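Local coordinates for protein alpha-1,3-glucanase (Bacillus circulans, PDB 5ZRU) that hydrolyses alpha-1,3-glucan as a family GH87 glycoside hydrolase, this chain being its catalytic unit, and probably binds carbohydrate, at residues A[371-377]-A[402-408]; A[193-197]-A[224-228]; A[31-37]-A[52-58]. One frame throughout, in Å; residues are numbered along the deposited sequence.

Contact 1 of 3, residues A[371-377]-A[402-408]. With CA (calcium ion), chain J.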
# COMPACT_ATOMS: atom_id res chain seq x y z
N ARG A 371 0.11 -1.17 2.55
CA ARG A 371 -0.97 -0.91 3.49
C ARG A 371 -1.45 0.53 3.43
O ARG A 371 -0.64 1.46 3.43
CB ARG A 371 -0.53 -1.24 4.93
CG ARG A 371 -1.67 -1.13 5.95
CD ARG A 371 -1.18 -1.40 7.38
NE ARG A 371 -0.70 -2.76 7.56
CZ ARG A 371 0.18 -3.14 8.49
NH1 ARG A 371 0.72 -2.26 9.33
NH2 ARG A 371 0.54 -4.41 8.56
N ASN A 372 -2.78 0.72 3.37
CA ASN A 372 -3.41 2.02 3.64
C ASN A 372 -3.04 3.06 2.59
O ASN A 372 -2.82 4.23 2.91
CB ASN A 372 -3.06 2.52 5.05
CG ASN A 372 -4.06 3.53 5.58
OD1 ASN A 372 -5.28 3.34 5.48
ND2 ASN A 372 -3.56 4.60 6.19
N ASN A 373 -3.00 2.65 1.33
CA ASN A 373 -2.66 3.55 0.23
C ASN A 373 -3.92 4.07 -0.47
O ASN A 373 -4.99 3.44 -0.43
CB ASN A 373 -1.73 2.85 -0.76
CG ASN A 373 -0.38 2.52 -0.14
OD1 ASN A 373 0.37 3.42 0.21
ND2 ASN A 373 -0.08 1.23 0.01
N GLY A 374 -3.77 5.21 -1.14
CA GLY A 374 -4.91 5.95 -1.68
C GLY A 374 -5.19 5.78 -3.15
O GLY A 374 -5.83 6.63 -3.78
N ASP A 375 -4.71 4.67 -3.71
CA ASP A 375 -5.00 4.25 -5.08
C ASP A 375 -4.58 2.78 -5.13
O ASP A 375 -4.38 2.16 -4.09
CB ASP A 375 -4.30 5.18 -6.09
CG ASP A 375 -5.06 5.33 -7.40
OD1 ASP A 375 -5.37 4.31 -8.04
OD2 ASP A 375 -5.35 6.48 -7.79
N ASP A 376 -4.44 2.22 -6.33
CA ASP A 376 -4.10 0.80 -6.41
C ASP A 376 -2.85 0.50 -5.59
O ASP A 376 -1.85 1.22 -5.68
CB ASP A 376 -3.87 0.38 -7.86
CG ASP A 376 -5.12 0.50 -8.70
OD1 ASP A 376 -6.11 -0.19 -8.39
OD2 ASP A 376 -5.10 1.29 -9.66
N GLY A 377 -2.90 -0.57 -4.80
CA GLY A 377 -1.77 -0.94 -3.97
C GLY A 377 -0.56 -1.27 -4.83
O GLY A 377 0.51 -0.68 -4.69
N GLU A 402 -3.24 -4.51 2.65
CA GLU A 402 -4.26 -4.25 3.65
C GLU A 402 -4.71 -2.79 3.60
O GLU A 402 -3.92 -1.90 3.32
CB GLU A 402 -3.74 -4.55 5.05
CG GLU A 402 -3.39 -6.02 5.31
CD GLU A 402 -2.46 -6.19 6.50
OE1 GLU A 402 -1.47 -5.42 6.60
OE2 GLU A 402 -2.71 -7.09 7.33
N ASN A 403 -6.00 -2.58 3.89
CA ASN A 403 -6.56 -1.26 4.20
C ASN A 403 -6.47 -0.27 3.04
O ASN A 403 -6.45 0.94 3.26
CB ASN A 403 -5.92 -0.65 5.45
CG ASN A 403 -6.07 -1.54 6.67
OD1 ASN A 403 -5.08 -2.05 7.18
ND2 ASN A 403 -7.30 -1.72 7.14
N ASN A 404 -6.42 -0.77 1.80
CA ASN A 404 -6.53 0.11 0.64
C ASN A 404 -7.81 0.94 0.77
O ASN A 404 -8.85 0.41 1.14
CB ASN A 404 -6.59 -0.72 -0.64
CG ASN A 404 -5.64 -0.24 -1.69
OD1 ASN A 404 -4.45 -0.53 -1.61
ND2 ASN A 404 -6.13 0.50 -2.66
N TRP A 405 -7.72 2.26 0.54
CA TRP A 405 -8.92 3.09 0.64
C TRP A 405 -9.34 3.72 -0.68
O TRP A 405 -10.21 4.59 -0.71
CB TRP A 405 -8.75 4.18 1.71
CG TRP A 405 -7.44 4.92 1.77
CD1 TRP A 405 -6.32 4.55 2.46
CD2 TRP A 405 -7.14 6.18 1.16
NE1 TRP A 405 -5.33 5.49 2.31
CE2 TRP A 405 -5.81 6.51 1.51
CE3 TRP A 405 -7.86 7.07 0.36
CZ2 TRP A 405 -5.18 7.67 1.07
CZ3 TRP A 405 -7.23 8.24 -0.08
CH2 TRP A 405 -5.91 8.53 0.28
N ARG A 406 -8.75 3.28 -1.79
CA ARG A 406 -9.23 3.66 -3.10
C ARG A 406 -8.79 2.61 -4.10
O ARG A 406 -7.68 2.08 -3.99
CB ARG A 406 -8.71 5.04 -3.53
CG ARG A 406 -9.14 5.43 -4.94
CD ARG A 406 -8.65 6.81 -5.31
NE ARG A 406 -9.14 7.17 -6.64
CZ ARG A 406 -8.96 8.36 -7.20
NH1 ARG A 406 -8.30 9.31 -6.54
NH2 ARG A 406 -9.44 8.60 -8.41
N ALA A 407 -9.65 2.30 -5.06
CA ALA A 407 -9.31 1.40 -6.18
C ALA A 407 -9.04 0.01 -5.61
O ALA A 407 -9.81 -0.47 -4.76
CB ALA A 407 -8.19 1.99 -7.02
N ALA A 408 -7.98 -0.69 -6.05
CA ALA A 408 -7.84 -2.10 -5.73
C ALA A 408 -6.49 -2.40 -5.09
O ALA A 408 -5.52 -1.67 -5.26
CB ALA A 408 -8.01 -2.97 -6.99
CA CA J . -3.26 4.81 -9.46
O HOH W 1 -2.53 -0.49 0.27
O HOH W 2 -6.58 9.30 -4.13
O HOH W 3 -2.72 7.04 -9.39
O HOH W 4 -3.21 2.89 -10.22
O HOH W 5 -5.03 5.36 -10.58
O HOH W 6 -2.31 5.83 -11.28
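One face of the Trp405 indole carries the backbone of the facing loop: Gly374 CA lies over the six-membered ring, and Asn373 O lies over the same face on the CD1 side of the five-membered ring. At the ring's edge, Trp405 NE1 gives a weak hydrogen bond to Asn372 O (2.9 Å). The Arg371 guanidinium also uses its edge, near its plane. Arg371 NE and NH2 both reach Glu402 OE1, at 2.9 and 3.0 Å, a side-on salt bridge that loads two donors on one oxygen; NH2 arrives at the syn lone pair, NE from above the carboxylate plane. Over one face of the Arg406 guanidinium sits Asp375 OD2, an attraction of charge alone, since no N-H points at it. Asp375 OD1 binds the calcium ion (2.6 Å), together with Asp352. Asn404 ND2 donates to Asp375 O (2.8 Å) from above the carbonyl plane, and Asp376 OD1 accepts Ala408 N (3.0 Å) while its OD2 pairs with Arg435. These are neighbouring turns of a right-handed parallel beta-helix, joined by the parallel bridge Arg371-Glu402. Glu172 and Glu139 also hold Arg371, and Phe135 of strand 132-144 stacks on Trp405, so the buried loops lie against the N-terminal beta domain.

Contact 2 of 3, residues A[193-197]-A[224-228]. With CA (calcium ion), chain H; PE5 (3,6,9,12,15,18,21,24-octaoxahexacosan-1-ol), chain C.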
# COMPACT_ATOMS: atom_id res chain seq x y z
N GLY A 193 29.80 15.71 5.37
CA GLY A 193 29.22 16.77 6.17
C GLY A 193 27.83 16.49 6.70
O GLY A 193 27.33 17.30 7.49
N ALA A 194 27.20 15.39 6.31
CA ALA A 194 25.89 15.07 6.87
C ALA A 194 26.03 14.78 8.36
O ALA A 194 27.01 14.17 8.80
CB ALA A 194 25.26 13.87 6.17
N VAL A 195 25.05 15.24 9.14
CA VAL A 195 25.02 15.01 10.58
C VAL A 195 23.64 14.47 10.94
O VAL A 195 22.63 15.09 10.59
CB VAL A 195 25.33 16.29 11.38
CG1 VAL A 195 25.25 16.01 12.87
CG2 VAL A 195 26.71 16.84 11.02
N ALA A 196 23.60 13.34 11.63
CA ALA A 196 22.33 12.78 12.06
C ALA A 196 21.75 13.57 13.23
O ALA A 196 22.48 14.10 14.08
CB ALA A 196 22.51 11.32 12.48
N ASN A 197 20.42 13.67 13.27
CA ASN A 197 19.65 14.03 14.46
C ASN A 197 19.83 15.48 14.90
O ASN A 197 19.54 15.82 16.06
CB ASN A 197 19.99 13.10 15.64
CG ASN A 197 19.77 11.63 15.30
OD1 ASN A 197 18.92 11.29 14.49
ND2 ASN A 197 20.53 10.75 15.95
N ALA A 224 23.22 5.11 11.01
CA ALA A 224 22.03 5.27 11.83
C ALA A 224 21.78 6.74 12.14
O ALA A 224 22.72 7.53 12.34
CB ALA A 224 22.18 4.49 13.14
N GLY A 225 20.51 7.11 12.22
CA GLY A 225 20.11 8.46 12.57
C GLY A 225 19.11 9.01 11.57
O GLY A 225 18.80 8.41 10.55
N THR A 226 18.61 10.20 11.91
CA THR A 226 17.68 10.91 11.06
C THR A 226 18.42 11.98 10.27
O THR A 226 19.10 12.83 10.86
CB THR A 226 16.55 11.55 11.87
OG1 THR A 226 15.79 10.52 12.52
CG2 THR A 226 15.62 12.36 10.96
N PHE A 227 18.27 11.94 8.95
CA PHE A 227 18.85 12.92 8.05
C PHE A 227 17.72 13.68 7.36
O PHE A 227 16.69 13.09 7.02
CB PHE A 227 19.75 12.24 7.04
CG PHE A 227 20.90 11.53 7.68
CD1 PHE A 227 22.10 12.19 7.89
CD2 PHE A 227 20.75 10.23 8.14
CE1 PHE A 227 23.16 11.54 8.51
CE2 PHE A 227 21.79 9.58 8.76
CZ PHE A 227 23.00 10.24 8.95
N HIS A 228 17.92 14.98 7.17
CA HIS A 228 16.87 15.87 6.68
C HIS A 228 17.23 16.37 5.30
O HIS A 228 18.32 16.93 5.09
CB HIS A 228 16.66 17.04 7.65
CG HIS A 228 16.07 16.63 8.97
ND1 HIS A 228 16.85 16.24 10.04
CD2 HIS A 228 14.79 16.52 9.38
CE1 HIS A 228 16.07 15.92 11.06
NE2 HIS A 228 14.81 16.09 10.68
CA CA H . 21.41 16.83 9.57
C48 PE5 C . 8.77 17.25 8.91
C50 PE5 C . 7.37 16.72 8.59
O1 PE5 C . 6.44 17.27 9.48
C1 PE5 C . 5.10 16.91 9.24
C2 PE5 C . 4.20 17.39 10.37
O2 PE5 C . 4.53 16.73 11.56
C3 PE5 C . 3.88 17.18 12.71
C4 PE5 C . 4.40 16.41 13.94
O3 PE5 C . 4.23 15.04 13.74
C5 PE5 C . 4.58 14.20 14.81
C6 PE5 C . 5.45 13.04 14.33
O4 PE5 C . 4.68 11.93 13.92
C7 PE5 C . 5.13 11.26 12.77
C8 PE5 C . 6.60 10.87 12.92
O5 PE5 C . 7.12 10.54 11.67
C9 PE5 C . 8.52 10.42 11.62
C10 PE5 C . 8.88 8.95 11.55
O6 PE5 C . 9.77 8.63 12.58
C11 PE5 C . 9.82 7.28 12.91
C12 PE5 C . 10.59 7.09 14.22
O7 PE5 C . 11.70 6.31 13.92
C13 PE5 C . 12.03 5.36 14.89
C14 PE5 C . 13.52 5.05 14.78
O8 PE5 C . 14.18 6.24 14.45
C15 PE5 C . 15.57 6.14 14.24
C16 PE5 C . 16.31 6.97 15.29
O52 PE5 C . 16.84 8.14 14.72
O HOH W 7 19.38 15.67 10.58
O HOH W 8 23.33 18.37 9.55
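Asn197 grips Thr226 at both backbone polar atoms where the first strands of the parallel beta-helix meet a calcium-binding loop. Asn197 N donates to Thr226 O (2.9 Å). In return Asn197 OD1 takes Thr226 N (2.8 Å), the N-H coming in tilted from the plane of the amide carbonyl. With CG anti to the carbonyl carbon (chi1 -56°), the amide stays beside its own backbone N, which lets one residue present donor and acceptor together to the strand. Thr226 O has a second donor in water 7, which also contacts His228 ND1 and is itself a calcium ligand. The ion is held directly by Val195 O (2.4 Å) and by Asp198, Gln200 and Asp202; Asp202 also accepts His228 N through its other carboxylate oxygen, so one acidic side chain serves both metal and strand. On the other edge of strand 225-229, the backbone of Gly225 and Phe227 bonds to strand 255-259. The apolar part is small. Ala196 CA stands over one face of the Phe227 ring, offset toward its rim, while Ala196 CB touches CZ of that ring at 3.7 Å and Ala194 CB lies beside CE1. Outside, Thr226 OG1 makes a weak hydrogen bond of 3.4 Å with O52 of the bound polyether PE5.

Contact 3 of 3, residues A[31-37]-A[52-58]. With CA (calcium ion), chain M.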
# COMPACT_ATOMS: atom_id res chain seq x y z
N GLY A 31 -12.49 4.67 30.01
CA GLY A 31 -13.28 5.43 29.07
C GLY A 31 -13.14 4.99 27.63
O GLY A 31 -13.86 5.52 26.77
N ALA A 32 -12.23 4.06 27.33
CA ALA A 32 -12.08 3.57 25.97
C ALA A 32 -13.32 2.79 25.55
O ALA A 32 -13.97 2.14 26.37
CB ALA A 32 -10.84 2.67 25.86
N THR A 33 -13.67 2.88 24.26
CA THR A 33 -14.82 2.17 23.72
C THR A 33 -14.44 1.45 22.44
O THR A 33 -13.48 1.81 21.76
CB THR A 33 -16.00 3.11 23.45
OG1 THR A 33 -15.65 4.05 22.43
CG2 THR A 33 -16.39 3.87 24.72
N LEU A 34 -15.21 0.41 22.12
CA LEU A 34 -15.07 -0.32 20.86
C LEU A 34 -15.92 0.37 19.80
O LEU A 34 -17.13 0.54 19.99
CB LEU A 34 -15.48 -1.78 21.04
CG LEU A 34 -15.24 -2.86 19.98
CD1 LEU A 34 -16.07 -2.68 18.72
CD2 LEU A 34 -13.77 -2.95 19.64
N GLN A 35 -15.31 0.78 18.70
CA GLN A 35 -16.01 1.40 17.59
C GLN A 35 -16.00 0.43 16.42
O GLN A 35 -14.95 -0.11 16.09
CB GLN A 35 -15.35 2.72 17.17
CG GLN A 35 -15.21 3.72 18.28
CD GLN A 35 -16.55 4.23 18.76
OE1 GLN A 35 -16.83 4.21 19.96
NE2 GLN A 35 -17.37 4.69 17.83
N SER A 36 -17.16 0.21 15.81
CA SER A 36 -17.24 -0.79 14.76
C SER A 36 -18.14 -0.32 13.63
O SER A 36 -19.04 0.50 13.83
CB SER A 36 -17.74 -2.14 15.31
OG SER A 36 -19.03 -2.02 15.87
N ALA A 37 -17.88 -0.86 12.44
CA ALA A 37 -18.66 -0.56 11.24
C ALA A 37 -18.94 -1.87 10.53
O ALA A 37 -18.46 -2.12 9.42
CB ALA A 37 -17.91 0.43 10.33
N GLN A 52 -12.83 -3.62 10.56
CA GLN A 52 -13.88 -2.62 10.78
C GLN A 52 -14.16 -2.40 12.27
O GLN A 52 -15.30 -2.17 12.68
CB GLN A 52 -15.16 -2.98 10.02
CG GLN A 52 -14.93 -3.10 8.49
CD GLN A 52 -14.30 -4.43 8.10
OE1 GLN A 52 -14.74 -5.50 8.54
NE2 GLN A 52 -13.26 -4.37 7.28
N ARG A 53 -13.11 -2.46 13.08
CA ARG A 53 -13.22 -2.31 14.53
C ARG A 53 -11.95 -1.64 15.04
O ARG A 53 -10.86 -2.01 14.64
CB ARG A 53 -13.39 -3.66 15.23
CG ARG A 53 -14.69 -4.37 14.92
CD ARG A 53 -14.57 -5.86 15.18
NE ARG A 53 -14.48 -6.16 16.61
CZ ARG A 53 -15.53 -6.22 17.42
NH1 ARG A 53 -16.75 -5.99 16.94
NH2 ARG A 53 -15.37 -6.50 18.70
N TYR A 54 -12.09 -0.67 15.94
CA TYR A 54 -10.92 -0.10 16.61
C TYR A 54 -11.34 0.38 17.99
O TYR A 54 -12.52 0.40 18.33
CB TYR A 54 -10.29 1.04 15.79
CG TYR A 54 -11.09 2.33 15.75
CD1 TYR A 54 -12.16 2.50 14.87
CD2 TYR A 54 -10.75 3.40 16.58
CE1 TYR A 54 -12.87 3.71 14.81
CE2 TYR A 54 -11.45 4.61 16.53
CZ TYR A 54 -12.51 4.75 15.64
OH TYR A 54 -13.20 5.95 15.59
N ILE A 55 -10.34 0.75 18.79
CA ILE A 55 -10.56 1.23 20.15
C ILE A 55 -10.47 2.75 20.14
O ILE A 55 -9.42 3.31 19.80
CB ILE A 55 -9.56 0.62 21.15
CG1 ILE A 55 -9.66 -0.90 21.15
CG2 ILE A 55 -9.82 1.16 22.56
CD1 ILE A 55 -8.31 -1.57 21.08
N ALA A 56 -11.55 3.41 20.53
CA ALA A 56 -11.54 4.85 20.68
C ALA A 56 -11.05 5.22 22.08
O ALA A 56 -11.47 4.61 23.07
CB ALA A 56 -12.94 5.43 20.44
N LEU A 57 -10.15 6.21 22.14
CA LEU A 57 -9.65 6.80 23.37
C LEU A 57 -10.15 8.24 23.44
O LEU A 57 -9.44 9.19 23.06
CB LEU A 57 -8.12 6.75 23.42
CG LEU A 57 -7.50 5.39 23.09
CD1 LEU A 57 -5.97 5.45 23.12
CD2 LEU A 57 -8.01 4.32 24.04
N PRO A 58 -11.39 8.45 23.90
CA PRO A 58 -11.98 9.79 23.78
C PRO A 58 -11.53 10.77 24.84
O PRO A 58 -11.64 11.98 24.61
CB PRO A 58 -13.49 9.52 23.92
CG PRO A 58 -13.65 8.04 23.86
CD PRO A 58 -12.37 7.44 24.32
CA CA M . -9.12 -3.49 14.18
O HOH W 9 -15.74 6.43 15.61
O HOH W 10 -9.87 -5.81 14.52
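Strands 33-36 and 53-57 run antiparallel with a marked twist, their axes 4.7 Å apart at closest approach and their directions 138° apart, and Thr33-Ala56 and Gln35-Tyr54 form the hydrogen-bonded pairs. Ala37 N adds a further bond to Gln52 O just beyond the strand. On the face of Thr33, Gln35, Tyr54 and Ala56, Gln35 CB packs over the phenol ring of Tyr54, 3.9 Å from its centroid. With CG beside the backbone N (chi1 -56°), Gln35 CG rests on Ala56 CB; the bend at chi2 (-67°) then turns the amide toward Thr33, where Gln35 OE1 accepts a hydrogen bond from Thr33 OG1 (2.7 Å) on a carbonyl lone pair. Water 9 joins Tyr54 OH to Gln35 NE2, weakly at the amide. On the other face Leu34 CD1 lies over the Arg53 guanidinium, 3.8 Å from CZ, while Asp24 takes a salt bridge from NH2. Ala32 CB fits against Ile55 CG2 and Leu57 CD2. The Tyr54 ring also meets Phe137 edge-to-face, and strand 53-57 pairs on its far side with strand 166-174. Arg53 O binds calcium at 2.3 Å with Asp22, Thr23, Ser50 and Asp169, a metal site in the antiparallel beta-sandwich of catalytic domain D1, of the galactose-binding-domain-like clan.

In the fold
From the N terminus, contact 3 comes first, closing a loop of 14 residues, without helix or strand, between two antiparallel strands of the D1 domain. Contact 2 follows, where the chain enters the parallel beta-helix: residues 198-223, including helix 203-216, lie between its segments. Contact 1 closes last, spanning a single coil with strands 378-381 and 395-397 and the start of strand 400-402 within the D2 domain. The three are in series; none nests in or crosses another. Contacts 1 and 3 have nearest atoms about 7 Å apart, reflecting the D1 domain lying against the beta-helix, whereas the nearest atoms of contacts 2 and 3 are about 25 Å apart. Each includes a ligand of a different calcium ion.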